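Local structure of 6-aminohexanoate-dimer hydrolase (Bacillus anthracis, 4GB7) at residues K143-A148 with R308-F313; I149-A154 with S331-D336; K170-T175 with T254-W259; G314-N319 with K326-S331. The protein probably hydrolyses amide bonds such as that of the 6-aminohexanoate dimer, as a putative serine hydrolase of the beta-lactamase family. All coordinates share one frame; numbering follows the deposited sequence. Where two conformers were deposited one is given.

Contact 1: residues K143-A148 with R308-F313; sequences KVFTGA and RDMARF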
loop_
_atom_site.group_PDB
_atom_site.type_symbol
_atom_site.label_atom_id
_atom_site.label_comp_id
_atom_site.label_asym_id
_atom_site.label_seq_id
_atom_site.Cartn_x
_atom_site.Cartn_y
_atom_site.Cartn_z
ATOM N N LYS A 143 0.936 -0.249 3.621
ATOM C CA LYS A 143 0.436 0.194 4.941
ATOM C C LYS A 143 -0.585 -0.754 5.577
ATOM O O LYS A 143 -0.664 -0.889 6.813
ATOM C CB LYS A 143 -0.173 1.591 4.803
ATOM C CG LYS A 143 0.850 2.656 4.481
ATOM C CD LYS A 143 0.273 4.049 4.443
ATOM C CE LYS A 143 1.355 5.142 4.423
ATOM N NZ LYS A 143 2.152 5.258 3.159
ATOM N N VAL A 144 -1.366 -1.411 4.733
ATOM C CA VAL A 144 -2.439 -2.292 5.200
ATOM C C VAL A 144 -1.890 -3.530 5.935
ATOM O O VAL A 144 -2.561 -4.078 6.763
ATOM C CB VAL A 144 -3.449 -2.652 4.102
ATOM C CG1 VAL A 144 -4.135 -1.368 3.607
ATOM C CG2 VAL A 144 -2.831 -3.480 2.960
ATOM N N PHE A 145 -0.663 -3.912 5.641
ATOM C CA PHE A 145 0.008 -5.034 6.328
ATOM C C PHE A 145 0.373 -4.658 7.726
ATOM O O PHE A 145 0.146 -5.459 8.633
ATOM C CB PHE A 145 1.196 -5.506 5.496
ATOM C CG PHE A 145 0.760 -6.162 4.207
ATOM C CD1 PHE A 145 0.445 -7.485 4.178
ATOM C CD2 PHE A 145 0.640 -5.424 3.067
ATOM C CE1 PHE A 145 -0.020 -8.077 3.025
ATOM C CE2 PHE A 145 0.201 -5.986 1.909
ATOM C CZ PHE A 145 -0.129 -7.315 1.881
ATOM N N THR A 146 0.968 -3.473 7.909
ATOM C CA THR A 146 1.194 -2.945 9.249
ATOM C C THR A 146 -0.105 -2.800 10.012
ATOM O O THR A 146 -0.201 -3.227 11.184
ATOM C CB THR A 146 1.982 -1.625 9.200
ATOM O OG1 THR A 146 3.320 -1.926 8.786
ATOM C CG2 THR A 146 2.027 -0.907 10.562
ATOM N N GLY A 147 -1.119 -2.250 9.387
ATOM C CA GLY A 147 -2.442 -2.102 10.028
ATOM C C GLY A 147 -3.033 -3.439 10.491
ATOM O O GLY A 147 -3.544 -3.573 11.603
ATOM N N ALA A 148 -2.954 -4.437 9.630
ATOM C CA ALA A 148 -3.495 -5.765 9.928
ATOM C C ALA A 148 -2.826 -6.388 11.134
ATOM O O ALA A 148 -3.518 -6.993 11.967
ATOM C CB ALA A 148 -3.339 -6.668 8.722
ATOM N N ARG A 308 -0.613 -11.478 -8.383
ATOM C CA ARG A 308 -1.478 -12.544 -7.938
ATOM C C ARG A 308 -1.384 -12.732 -6.430
ATOM O O ARG A 308 -2.376 -13.053 -5.815
ATOM C CB ARG A 308 -1.181 -13.863 -8.640
ATOM C CG ARG A 308 -1.724 -13.849 -10.057
ATOM C CD ARG A 308 -1.786 -15.238 -10.701
ATOM N NE ARG A 308 -0.492 -15.869 -10.745
ATOM C CZ ARG A 308 0.409 -15.768 -11.726
ATOM N NH1 ARG A 308 1.564 -16.407 -11.611
ATOM N NH2 ARG A 308 0.179 -15.056 -12.829
ATOM N N ASP A 309 -0.200 -12.549 -5.867
ATOM C CA ASP A 309 -0.073 -12.707 -4.429
ATOM C C ASP A 309 -0.847 -11.607 -3.704
ATOM O O ASP A 309 -1.498 -11.871 -2.685
ATOM C CB ASP A 309 1.399 -12.767 -3.978
ATOM C CG ASP A 309 2.035 -14.149 -4.266
ATOM O OD1 ASP A 309 1.254 -15.107 -4.533
ATOM O OD2 ASP A 309 3.263 -14.316 -4.153
HETATM N N MSE A 310 -0.774 -10.391 -4.192
HETATM C CA MSE A 310 -1.588 -9.314 -3.636
HETATM C C MSE A 310 -3.062 -9.606 -3.789
HETATM O O MSE A 310 -3.833 -9.301 -2.910
HETATM C CB MSE A 310 -1.287 -7.980 -4.263
HETATM C CG MSE A 310 -0.009 -7.409 -3.828
HETATM SE SE MSE A 310 0.066 -7.119 -1.887
HETATM C CE MSE A 310 -1.794 -6.744 -1.508
ATOM N N ALA A 311 -3.460 -10.246 -4.889
ATOM C CA ALA A 311 -4.842 -10.647 -5.073
ATOM C C ALA A 311 -5.305 -11.680 -4.042
ATOM O O ALA A 311 -6.445 -11.655 -3.589
ATOM C CB ALA A 311 -5.035 -11.168 -6.471
ATOM N N ARG A 312 -4.413 -12.603 -3.683
ATOM C CA ARG A 312 -4.711 -13.565 -2.644
ATOM C C ARG A 312 -4.986 -12.847 -1.338
ATOM O O ARG A 312 -5.950 -13.173 -0.633
ATOM C CB ARG A 312 -3.553 -14.539 -2.440
ATOM C CG ARG A 312 -3.281 -15.454 -3.631
ATOM C CD ARG A 312 -2.087 -16.399 -3.407
ATOM N NE ARG A 312 -2.095 -17.446 -4.413
ATOM C CZ ARG A 312 -1.604 -17.293 -5.647
ATOM N NH1 ARG A 312 -0.980 -16.173 -6.011
ATOM N NH2 ARG A 312 -1.752 -18.273 -6.524
ATOM N N PHE A 313 -4.182 -11.847 -1.021
ATOM C CA PHE A 313 -4.409 -11.066 0.212
ATOM C C PHE A 313 -5.761 -10.291 0.135
ATOM O O PHE A 313 -6.518 -10.219 1.057
ATOM C CB PHE A 313 -3.284 -10.076 0.416
ATOM C CG PHE A 313 -3.463 -9.203 1.625
ATOM C CD1 PHE A 313 -3.330 -9.751 2.876
ATOM C CD2 PHE A 313 -3.750 -7.838 1.524
ATOM C CE1 PHE A 313 -3.464 -8.963 3.994
ATOM C CE2 PHE A 313 -3.886 -7.044 2.658
ATOM C CZ PHE A 313 -3.743 -7.605 3.879
#
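Phe145 and Phe313 have their CA atoms 9.7 Å apart, the shortest such spacing between two helical segments whose axes come no closer than 13.2 Å and run in broadly the same direction, 36° apart. The segments meet through side chains alone, and no hydrogen bond crosses the gap. The two phenyl rings arrive from opposite directions and overlap face to face, centroids 4.3 Å apart and planes inclined at 28°, so the stack is slightly splayed. Its overlap is unequal: Phe145 CE1 stands over the middle of the Phe313 ring, whereas Phe313 CZ lies over the rim of Phe145. Phe313 is carried across by a CG set opposite its own backbone N (chi1 178°), and there it also meets Val144, whose CG2 lies 3.7 Å from Phe313 CE2 in an oblique approach. The contact lies within a beta-lactamase-type domain. Lys143 of helix 143-155 falls in what looks like an SxxK pattern and bonds through NZ to Ser140 OG, consistent with a nucleophile helix; helix 307-318 lies against strand 387-393 of the five-stranded antiparallel sheet, where Ala311 touches Val390. Ile277 of helix 269-278 adds apolar cover to both phenyl groups. Met310, a selenomethionine, sets SE at the edge of the Phe145 ring, 5.0 Å from its centroid, as a Met-aromatic contact; it was modelled in two conformers, so this feature is provisional. Elsewhere on helix 307-318, Asp309 OD1 accepts a weak hydrogen bond, part of a salt bridge, from Arg312 NH1 and a second bond from Glu284 N.

Contact 2: residues I149-A154 with S331-D336; sequences IIQSLA and SSITED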
loop_
_atom_site.group_PDB
_atom_site.type_symbol
_atom_site.label_atom_id
_atom_site.label_comp_id
_atom_site.label_asym_id
_atom_site.label_seq_id
_atom_site.Cartn_x
_atom_site.Cartn_y
_atom_site.Cartn_z
ATOM N N ILE A 149 -1.495 -6.256 11.218
ATOM C CA ILE A 149 -0.715 -6.831 12.327
ATOM C C ILE A 149 -0.999 -6.062 13.601
ATOM O O ILE A 149 -1.126 -6.690 14.685
ATOM C CB ILE A 149 0.818 -6.933 12.031
ATOM C CG1 ILE A 149 1.015 -7.877 10.814
ATOM C CG2 ILE A 149 1.605 -7.418 13.264
ATOM C CD1 ILE A 149 2.370 -7.780 10.137
ATOM N N ILE A 150 -1.099 -4.734 13.514
ATOM C CA ILE A 150 -1.505 -3.968 14.696
ATOM C C ILE A 150 -2.850 -4.432 15.271
ATOM O O ILE A 150 -3.002 -4.663 16.508
ATOM C CB ILE A 150 -1.568 -2.458 14.416
ATOM C CG1 ILE A 150 -0.128 -1.892 14.303
ATOM C CG2 ILE A 150 -2.347 -1.726 15.527
ATOM C CD1 ILE A 150 0.731 -1.842 15.571
ATOM N N GLN A 151 -3.806 -4.637 14.385
ATOM C CA GLN A 151 -5.150 -5.103 14.797
ATOM C C GLN A 151 -5.065 -6.481 15.451
ATOM O O GLN A 151 -5.719 -6.732 16.485
ATOM C CB GLN A 151 -6.121 -5.135 13.628
ATOM C CG GLN A 151 -7.592 -5.218 14.037
ATOM C CD GLN A 151 -8.018 -3.983 14.815
ATOM O OE1 GLN A 151 -7.715 -2.846 14.422
ATOM N NE2 GLN A 151 -8.671 -4.191 15.942
ATOM N N SER A 152 -4.247 -7.366 14.865
ATOM C CA SER A 152 -4.043 -8.728 15.416
ATOM C C SER A 152 -3.449 -8.624 16.818
ATOM O O SER A 152 -3.924 -9.277 17.729
ATOM C CB SER A 152 -3.133 -9.575 14.532
ATOM O OG SER A 152 -3.663 -9.629 13.222
ATOM N N LEU A 153 -2.393 -7.830 16.980
ATOM C CA LEU A 153 -1.764 -7.700 18.293
ATOM C C LEU A 153 -2.682 -7.121 19.343
ATOM O O LEU A 153 -2.642 -7.529 20.549
ATOM C CB LEU A 153 -0.477 -6.877 18.177
ATOM C CG LEU A 153 0.712 -7.500 17.453
ATOM C CD1 LEU A 153 1.718 -6.417 17.123
ATOM C CD2 LEU A 153 1.368 -8.577 18.283
ATOM N N ALA A 154 -3.522 -6.178 18.908
ATOM C CA ALA A 154 -4.473 -5.522 19.831
ATOM C C ALA A 154 -5.511 -6.547 20.323
ATOM O O ALA A 154 -5.775 -6.700 21.553
ATOM C CB ALA A 154 -5.124 -4.317 19.177
ATOM N N SER A 331 -11.515 -10.678 11.855
ATOM C CA SER A 331 -12.679 -10.334 11.057
ATOM C C SER A 331 -13.058 -8.849 11.270
ATOM O O SER A 331 -13.720 -8.246 10.451
ATOM C CB SER A 331 -13.853 -11.256 11.391
ATOM O OG SER A 331 -14.216 -11.082 12.753
ATOM N N SER A 332 -12.651 -8.262 12.377
ATOM C CA SER A 332 -12.941 -6.844 12.628
ATOM C C SER A 332 -12.380 -5.883 11.568
ATOM O O SER A 332 -12.921 -4.787 11.407
ATOM C CB SER A 332 -12.409 -6.416 13.998
ATOM O OG SER A 332 -10.989 -6.376 14.008
ATOM N N ILE A 333 -11.299 -6.274 10.863
ATOM C CA ILE A 333 -10.638 -5.364 9.946
ATOM C C ILE A 333 -11.637 -4.927 8.923
ATOM O O ILE A 333 -11.904 -3.740 8.746
ATOM C CB ILE A 333 -9.372 -5.948 9.249
ATOM C CG1 ILE A 333 -8.288 -6.234 10.278
ATOM C CG2 ILE A 333 -8.806 -4.956 8.206
ATOM C CD1 ILE A 333 -7.147 -7.115 9.827
ATOM N N THR A 334 -12.229 -5.893 8.257
ATOM C CA THR A 334 -13.180 -5.561 7.203
ATOM C C THR A 334 -14.530 -5.087 7.780
ATOM O O THR A 334 -15.150 -4.175 7.215
ATOM C CB THR A 334 -13.384 -6.766 6.263
ATOM O OG1 THR A 334 -13.886 -7.870 7.019
ATOM C CG2 THR A 334 -12.071 -7.159 5.661
ATOM N N GLU A 335 -14.962 -5.659 8.915
ATOM C CA GLU A 335 -16.222 -5.288 9.530
ATOM C C GLU A 335 -16.198 -3.790 9.849
ATOM O O GLU A 335 -17.130 -3.049 9.547
ATOM C CB GLU A 335 -16.465 -6.064 10.849
ATOM C CG GLU A 335 -17.857 -5.812 11.424
ATOM C CD GLU A 335 -18.182 -6.586 12.697
ATOM O OE1 GLU A 335 -17.266 -6.885 13.488
ATOM O OE2 GLU A 335 -19.381 -6.857 12.917
ATOM N N ASP A 336 -15.128 -3.361 10.496
ATOM C CA ASP A 336 -15.025 -1.972 10.938
ATOM C C ASP A 336 -14.957 -1.005 9.753
ATOM O O ASP A 336 -15.559 0.072 9.781
ATOM C CB ASP A 336 -13.821 -1.763 11.848
ATOM C CG ASP A 336 -14.001 -2.414 13.213
ATOM O OD1 ASP A 336 -15.084 -2.973 13.480
ATOM O OD2 ASP A 336 -13.030 -2.383 14.019
#
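Gln151 packs its aliphatic stem against Ser332 and Ile333, joining the second half of helix 143-155 to the short helix 332-338 within the beta-lactamase-like fold. The CA atoms of Gln151 and Ile333 are 7.3 Å apart, yet only 129 Å² is buried in all, so a few atoms carry the contact. Its close part gathers round Gln151 CG, which has Ser332 OG at 3.6 Å and Ile333 CG1 at 4.0 Å. The glutamine and isoleucine side chains slide past each other in opposite directions, and Leu317 of helix 307-318 touches Ile333 as well. The bend at chi2 (63°) then swings the Gln151 amide away from Ile333 and beside the serine. Toward the partly exposed side, where Ser332 lies, the fit slackens. Gln151 NE2 and Ser332 OG stay 3.7 Å apart without a hydrogen bond between them. One carboxylate oxygen serves both helices instead, and its charge would tend to fix which end of the Gln151 amide is the nitrogen: Glu155 OE2, one turn further along helix 143-155, is hydrogen-bonded to Gln151 NE2 and to Ser332 OG.

Contact 3: residues K170-T175 with T254-W259; sequences KELKNT and TETLAW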
loop_
_atom_site.group_PDB
_atom_site.type_symbol
_atom_site.label_atom_id
_atom_site.label_comp_id
_atom_site.label_asym_id
_atom_site.label_seq_id
_atom_site.Cartn_x
_atom_site.Cartn_y
_atom_site.Cartn_z
ATOM N N LYS A 170 9.810 3.933 24.115
ATOM C CA LYS A 170 10.233 4.954 25.056
ATOM C C LYS A 170 11.097 6.029 24.389
ATOM O O LYS A 170 11.114 7.175 24.834
ATOM C CB LYS A 170 10.940 4.329 26.232
ATOM C CG LYS A 170 12.261 3.645 25.927
ATOM C CD LYS A 170 12.665 2.780 27.122
ATOM C CE LYS A 170 14.153 2.560 27.193
ATOM N NZ LYS A 170 14.441 2.024 28.547
ATOM N N GLU A 171 11.796 5.654 23.316
ATOM C CA GLU A 171 12.549 6.619 22.496
ATOM C C GLU A 171 11.730 7.762 21.927
ATOM O O GLU A 171 12.302 8.838 21.618
ATOM C CB GLU A 171 13.265 5.903 21.324
ATOM C CG GLU A 171 14.278 4.867 21.757
ATOM C CD GLU A 171 13.704 3.469 21.879
ATOM O OE1 GLU A 171 12.492 3.326 22.115
ATOM O OE2 GLU A 171 14.485 2.508 21.753
ATOM N N LEU A 172 10.417 7.556 21.808
ATOM C CA LEU A 172 9.504 8.566 21.268
ATOM C C LEU A 172 8.778 9.378 22.343
ATOM O O LEU A 172 7.893 10.193 22.027
ATOM C CB LEU A 172 8.476 7.918 20.335
ATOM C CG LEU A 172 8.969 7.486 18.946
ATOM C CD1 LEU A 172 7.834 6.880 18.150
ATOM C CD2 LEU A 172 9.586 8.673 18.205
ATOM N N LYS A 173 9.135 9.158 23.610
ATOM C CA LYS A 173 8.420 9.821 24.690
ATOM C C LYS A 173 8.338 11.350 24.505
ATOM O O LYS A 173 9.334 12.054 24.314
ATOM C CB LYS A 173 9.013 9.444 26.059
ATOM C CG LYS A 173 8.195 9.859 27.284
ATOM C CD LYS A 173 7.145 8.811 27.634
ATOM C CE LYS A 173 6.456 9.079 28.983
ATOM N NZ LYS A 173 5.492 8.010 29.382
ATOM N N ASN A 174 7.102 11.826 24.559
ATOM C CA ASN A 174 6.766 13.259 24.500
ATOM C C ASN A 174 7.045 13.897 23.142
ATOM O O ASN A 174 7.018 15.103 23.036
ATOM C CB ASN A 174 7.435 14.061 25.648
ATOM C CG ASN A 174 6.930 13.657 27.004
ATOM O OD1 ASN A 174 5.744 13.315 27.162
ATOM N ND2 ASN A 174 7.817 13.697 28.006
ATOM N N THR A 175 7.271 13.080 22.106
ATOM C CA THR A 175 7.407 13.577 20.709
ATOM C C THR A 175 6.074 13.474 20.003
ATOM O O THR A 175 5.200 12.810 20.487
ATOM C CB THR A 175 8.490 12.829 19.906
ATOM O OG1 THR A 175 8.034 11.509 19.571
ATOM C CG2 THR A 175 9.812 12.772 20.685
ATOM N N THR A 254 2.542 5.149 9.968
ATOM C CA THR A 254 2.731 3.720 9.742
ATOM C C THR A 254 4.100 3.243 10.245
ATOM O O THR A 254 4.218 2.153 10.822
ATOM C CB THR A 254 2.606 3.420 8.247
ATOM O OG1 THR A 254 1.492 4.140 7.734
ATOM C CG2 THR A 254 2.409 1.896 7.998
ATOM N N GLU A 255 5.139 4.062 10.056
ATOM C CA GLU A 255 6.494 3.692 10.499
ATOM C C GLU A 255 6.517 3.557 12.006
ATOM O O GLU A 255 7.192 2.654 12.535
ATOM C CB GLU A 255 7.549 4.669 10.033
ATOM C CG GLU A 255 7.719 4.781 8.515
ATOM C CD GLU A 255 8.131 3.511 7.795
ATOM O OE1 GLU A 255 8.544 2.509 8.439
ATOM O OE2 GLU A 255 8.004 3.520 6.537
ATOM N N THR A 256 5.769 4.416 12.697
ATOM C CA THR A 256 5.689 4.322 14.170
ATOM C C THR A 256 5.019 3.006 14.599
ATOM O O THR A 256 5.481 2.279 15.498
ATOM C CB THR A 256 4.988 5.538 14.762
ATOM O OG1 THR A 256 5.712 6.747 14.414
ATOM C CG2 THR A 256 4.900 5.444 16.315
ATOM N N LEU A 257 3.884 2.736 14.010
ATOM C CA LEU A 257 3.174 1.476 14.226
ATOM C C LEU A 257 4.076 0.262 13.983
ATOM O O LEU A 257 4.071 -0.674 14.735
ATOM C CB LEU A 257 1.900 1.424 13.349
ATOM C CG LEU A 257 0.767 2.389 13.692
ATOM C CD1 LEU A 257 -0.337 2.362 12.650
ATOM C CD2 LEU A 257 0.206 2.084 15.091
ATOM N N ALA A 258 4.845 0.271 12.906
ATOM C CA ALA A 258 5.789 -0.824 12.643
ATOM C C ALA A 258 6.864 -0.957 13.727
ATOM O O ALA A 258 7.264 -2.068 14.061
ATOM C CB ALA A 258 6.390 -0.717 11.250
ATOM N N TRP A 259 7.346 0.181 14.255
ATOM C CA TRP A 259 8.294 0.165 15.350
ATOM C C TRP A 259 7.695 -0.507 16.559
ATOM O O TRP A 259 8.333 -1.331 17.188
ATOM C CB TRP A 259 8.750 1.590 15.660
ATOM C CG TRP A 259 9.972 1.747 16.507
ATOM C CD1 TRP A 259 10.742 0.764 17.145
ATOM C CD2 TRP A 259 10.637 3.004 16.787
ATOM N NE1 TRP A 259 11.823 1.330 17.797
ATOM C CE2 TRP A 259 11.793 2.692 17.640
ATOM C CE3 TRP A 259 10.393 4.321 16.439
ATOM C CZ2 TRP A 259 12.658 3.675 18.073
ATOM C CZ3 TRP A 259 11.265 5.308 16.885
ATOM C CH2 TRP A 259 12.368 4.991 17.696
HETATM O O HOH W 1 14.013 0.456 19.447
#
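Trp259 swings its indole off helix 251-265 with chi1 at -165°, which turns CG away from the backbone N, while Leu172 places CG opposite its carbonyl carbon (chi1 -75°); these two settings carry leucine and indole to one another. Leu172 CG lies 3.8 Å from Trp259 CZ3, in an oblique approach to the ring, and the leucine's CD1 continues to Thr256 CG2 at 3.7 Å. The fork of Leu172 is thereby shared between Thr256 and Trp259, one helical turn apart. Glu171 touches the neighbouring part of the benzene ring, its CB 3.8 Å from Trp259 CH2. This is packing inside the helical region that accompanies the sheet in beta-lactamase-like folds: it ties the 3-10 turn after helix 165-168 to helix 251-265. Tyr231 of helix 230-235 stacks on Trp259 and supplies further cover. Behind Leu172 the chain reverses in a type II turn to Thr175, with Asn174 taking the positive phi required at its third position. The carbonyl O of Leu172 accepts both Thr175 N and, at 2.8 Å, Thr175 OG1, the two donors coming from the same face of its plane. Thr175 also sits at the N-cap of the next helix, its OG1 making a weak bond to Gly178 N. At the far end of the indole a water lies in the ring plane, accepting from Trp259 NE1 at 2.9 Å and donating to Glu171 OE2 at 3.1 Å. The indole N-H is therefore satisfied through solvent, and the exposed glutamate can use its stem for packing while its OE2 takes a water-mediated bond.

Contact 4: residues G314-N319 with K326-S331; sequences GQLLLN and KQILPS. With NO3 (nitrate ion), chain C.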
loop_
_atom_site.group_PDB
_atom_site.type_symbol
_atom_site.label_atom_id
_atom_site.label_comp_id
_atom_site.label_asym_id
_atom_site.label_seq_id
_atom_site.Cartn_x
_atom_site.Cartn_y
_atom_site.Cartn_z
ATOM N N GLY A 314 -6.060 -9.755 -1.045
ATOM C CA GLY A 314 -7.339 -9.121 -1.285
ATOM C C GLY A 314 -8.520 -10.038 -1.018
ATOM O O GLY A 314 -9.517 -9.642 -0.393
ATOM N N GLN A 315 -8.405 -11.262 -1.531
ATOM C CA GLN A 315 -9.447 -12.281 -1.364
ATOM C C GLN A 315 -9.573 -12.603 0.135
ATOM O O GLN A 315 -10.682 -12.784 0.610
ATOM C CB GLN A 315 -9.134 -13.540 -2.149
ATOM C CG GLN A 315 -10.203 -14.601 -2.042
ATOM C CD GLN A 315 -11.489 -14.177 -2.676
ATOM O OE1 GLN A 315 -11.489 -13.462 -3.697
ATOM N NE2 GLN A 315 -12.590 -14.684 -2.153
ATOM N N LEU A 316 -8.460 -12.640 0.859
ATOM C CA LEU A 316 -8.504 -12.882 2.295
ATOM C C LEU A 316 -9.366 -11.837 2.984
ATOM O O LEU A 316 -10.191 -12.176 3.847
ATOM C CB LEU A 316 -7.105 -12.854 2.890
ATOM C CG LEU A 316 -6.996 -13.089 4.394
ATOM C CD1 LEU A 316 -7.479 -14.483 4.752
ATOM C CD2 LEU A 316 -5.572 -12.832 4.868
ATOM N N LEU A 317 -9.219 -10.583 2.575
ATOM C CA LEU A 317 -9.965 -9.491 3.173
ATOM C C LEU A 317 -11.412 -9.512 2.700
ATOM O O LEU A 317 -12.335 -9.257 3.459
ATOM C CB LEU A 317 -9.280 -8.167 2.882
ATOM C CG LEU A 317 -8.125 -7.892 3.847
ATOM C CD1 LEU A 317 -7.127 -6.941 3.229
ATOM C CD2 LEU A 317 -8.650 -7.394 5.203
ATOM N N LEU A 318 -11.614 -9.856 1.436
ATOM C CA LEU A 318 -12.959 -10.050 0.954
ATOM C C LEU A 318 -13.699 -11.091 1.802
ATOM O O LEU A 318 -14.889 -10.935 2.094
ATOM C CB LEU A 318 -12.932 -10.387 -0.534
ATOM C CG LEU A 318 -14.264 -10.478 -1.213
ATOM C CD1 LEU A 318 -15.034 -9.121 -1.173
ATOM C CD2 LEU A 318 -14.043 -10.984 -2.651
ATOM N N ASN A 319 -12.959 -12.080 2.285
ATOM C CA ASN A 319 -13.489 -13.144 3.131
ATOM C C ASN A 319 -13.282 -12.871 4.586
ATOM O O ASN A 319 -13.286 -13.803 5.399
ATOM C CB ASN A 319 -12.850 -14.473 2.742
ATOM C CG ASN A 319 -13.187 -14.902 1.322
ATOM O OD1 ASN A 319 -12.374 -15.544 0.678
ATOM N ND2 ASN A 319 -14.379 -14.560 0.834
ATOM N N LYS A 326 -9.759 -21.065 8.653
ATOM C CA LYS A 326 -8.946 -20.476 9.729
ATOM C C LYS A 326 -8.998 -18.952 9.680
ATOM O O LYS A 326 -8.920 -18.337 8.605
ATOM C CB LYS A 326 -7.485 -20.935 9.628
ATOM C CG LYS A 326 -6.657 -20.688 10.876
ATOM C CD LYS A 326 -5.353 -21.480 10.828
ATOM C CE LYS A 326 -4.487 -21.188 12.037
ATOM N NZ LYS A 326 -4.135 -19.742 12.105
ATOM N N GLN A 327 -9.112 -18.344 10.858
ATOM C CA GLN A 327 -9.066 -16.915 11.006
ATOM C C GLN A 327 -7.607 -16.425 11.013
ATOM O O GLN A 327 -6.982 -16.261 12.036
ATOM C CB GLN A 327 -9.805 -16.520 12.296
ATOM C CG GLN A 327 -10.334 -15.115 12.275
ATOM C CD GLN A 327 -11.396 -14.901 11.216
ATOM O OE1 GLN A 327 -12.331 -15.701 11.081
ATOM N NE2 GLN A 327 -11.263 -13.804 10.458
ATOM N N ILE A 328 -7.108 -16.145 9.825
ATOM C CA ILE A 328 -5.756 -15.653 9.618
ATOM C C ILE A 328 -5.575 -14.254 10.186
ATOM O O ILE A 328 -4.540 -13.962 10.839
ATOM C CB ILE A 328 -5.363 -15.664 8.129
ATOM C CG1 ILE A 328 -5.600 -17.046 7.534
ATOM C CG2 ILE A 328 -3.906 -15.238 7.967
ATOM C CD1 ILE A 328 -4.923 -18.189 8.198
ATOM N N LEU A 329 -6.557 -13.398 9.917
ATOM C CA LEU A 329 -6.568 -12.046 10.397
ATOM C C LEU A 329 -7.924 -11.747 11.021
ATOM O O LEU A 329 -8.901 -12.364 10.707
ATOM C CB LEU A 329 -6.307 -11.094 9.215
ATOM C CG LEU A 329 -4.866 -11.060 8.678
ATOM C CD1 LEU A 329 -4.823 -10.159 7.462
ATOM C CD2 LEU A 329 -3.862 -10.642 9.728
ATOM N N PRO A 330 -7.968 -10.792 11.964
ATOM C CA PRO A 330 -9.216 -10.465 12.607
ATOM C C PRO A 330 -10.330 -10.104 11.615
ATOM O O PRO A 330 -10.124 -9.302 10.671
ATOM C CB PRO A 330 -8.851 -9.268 13.499
ATOM C CG PRO A 330 -7.387 -9.387 13.702
ATOM C CD PRO A 330 -6.845 -9.993 12.465
ATOM N N SER A 331 -11.515 -10.678 11.855
ATOM C CA SER A 331 -12.679 -10.334 11.057
ATOM C C SER A 331 -13.058 -8.849 11.270
ATOM O O SER A 331 -13.720 -8.246 10.451
ATOM C CB SER A 331 -13.853 -11.256 11.391
ATOM O OG SER A 331 -14.216 -11.082 12.753
HETATM N N NO3 C . -15.996 -14.524 -2.369
HETATM O O1 NO3 C . -15.360 -14.661 -3.384
HETATM O O2 NO3 C . -15.329 -14.534 -1.145
HETATM O O3 NO3 C . -17.393 -14.387 -2.430
#
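The end of helix 307-318 packs here on the residues that follow the two-stranded antiparallel beta hairpin 322-327, with Leu316 meeting Ile328 and Leu329. The methyls of Leu316 divide the work: CD2 lies 3.8 Å from Leu329 CD1, and CD1 lies 4.2 Å from Ile328 CB. Both partners are crossed at about a right angle. Tyr323 of the first hairpin strand touches Leu316 and Ile328, while Leu329 also reaches Ala148 and Ser152 of helix 143-155, so the joint continues into the body of the beta-lactamase-like fold. Away from this apolar seam, Gln315 NE2 reaches past the helix end to Asn319 OD1 at 3.0 Å, tilted 33° from that carbonyl plane. The same nitrogen donates to nitrate O1, also at 3.0 Å. The ion probably comes from the crystallisation liquor, and because the model is too crowded beside Asn319 its position, and with it the Gln315 bond, should be taken with caution. On the other segment an inverse gamma turn centred on Gln327 bends the chain out of the hairpin, and the glutamine amide braces the bend by donating to Asn320 O as well as forward along its own segment: Gln327 NE2 lies 2.8 Å from Leu329 O, nearly in line with the C=O bond, with an N-H...O angle of 168°.

How the contacts relate
From the N terminus, helix 143-155 supplies the first segments of contacts 1 and 2 in succession. The chain then opens contact 3 at 170-175 and closes it at 254-259, a loop nested inside those of both contacts 1 and 2. Helix 307-318 closes contact 1 with its first half and opens contact 4 with its second; contact 4 closes at 326-331, still within the loop of contact 2. Segment 331-336 finally closes contact 2, which therefore crosses contact 1 and shares Ser331 with contact 4. Helix 143-155 thus joins helix 307-318, the hairpin exit 326-331 and helix 332-338 to the helical region of contact 3, through Thr146 and Ile150 packing on helix 251-265.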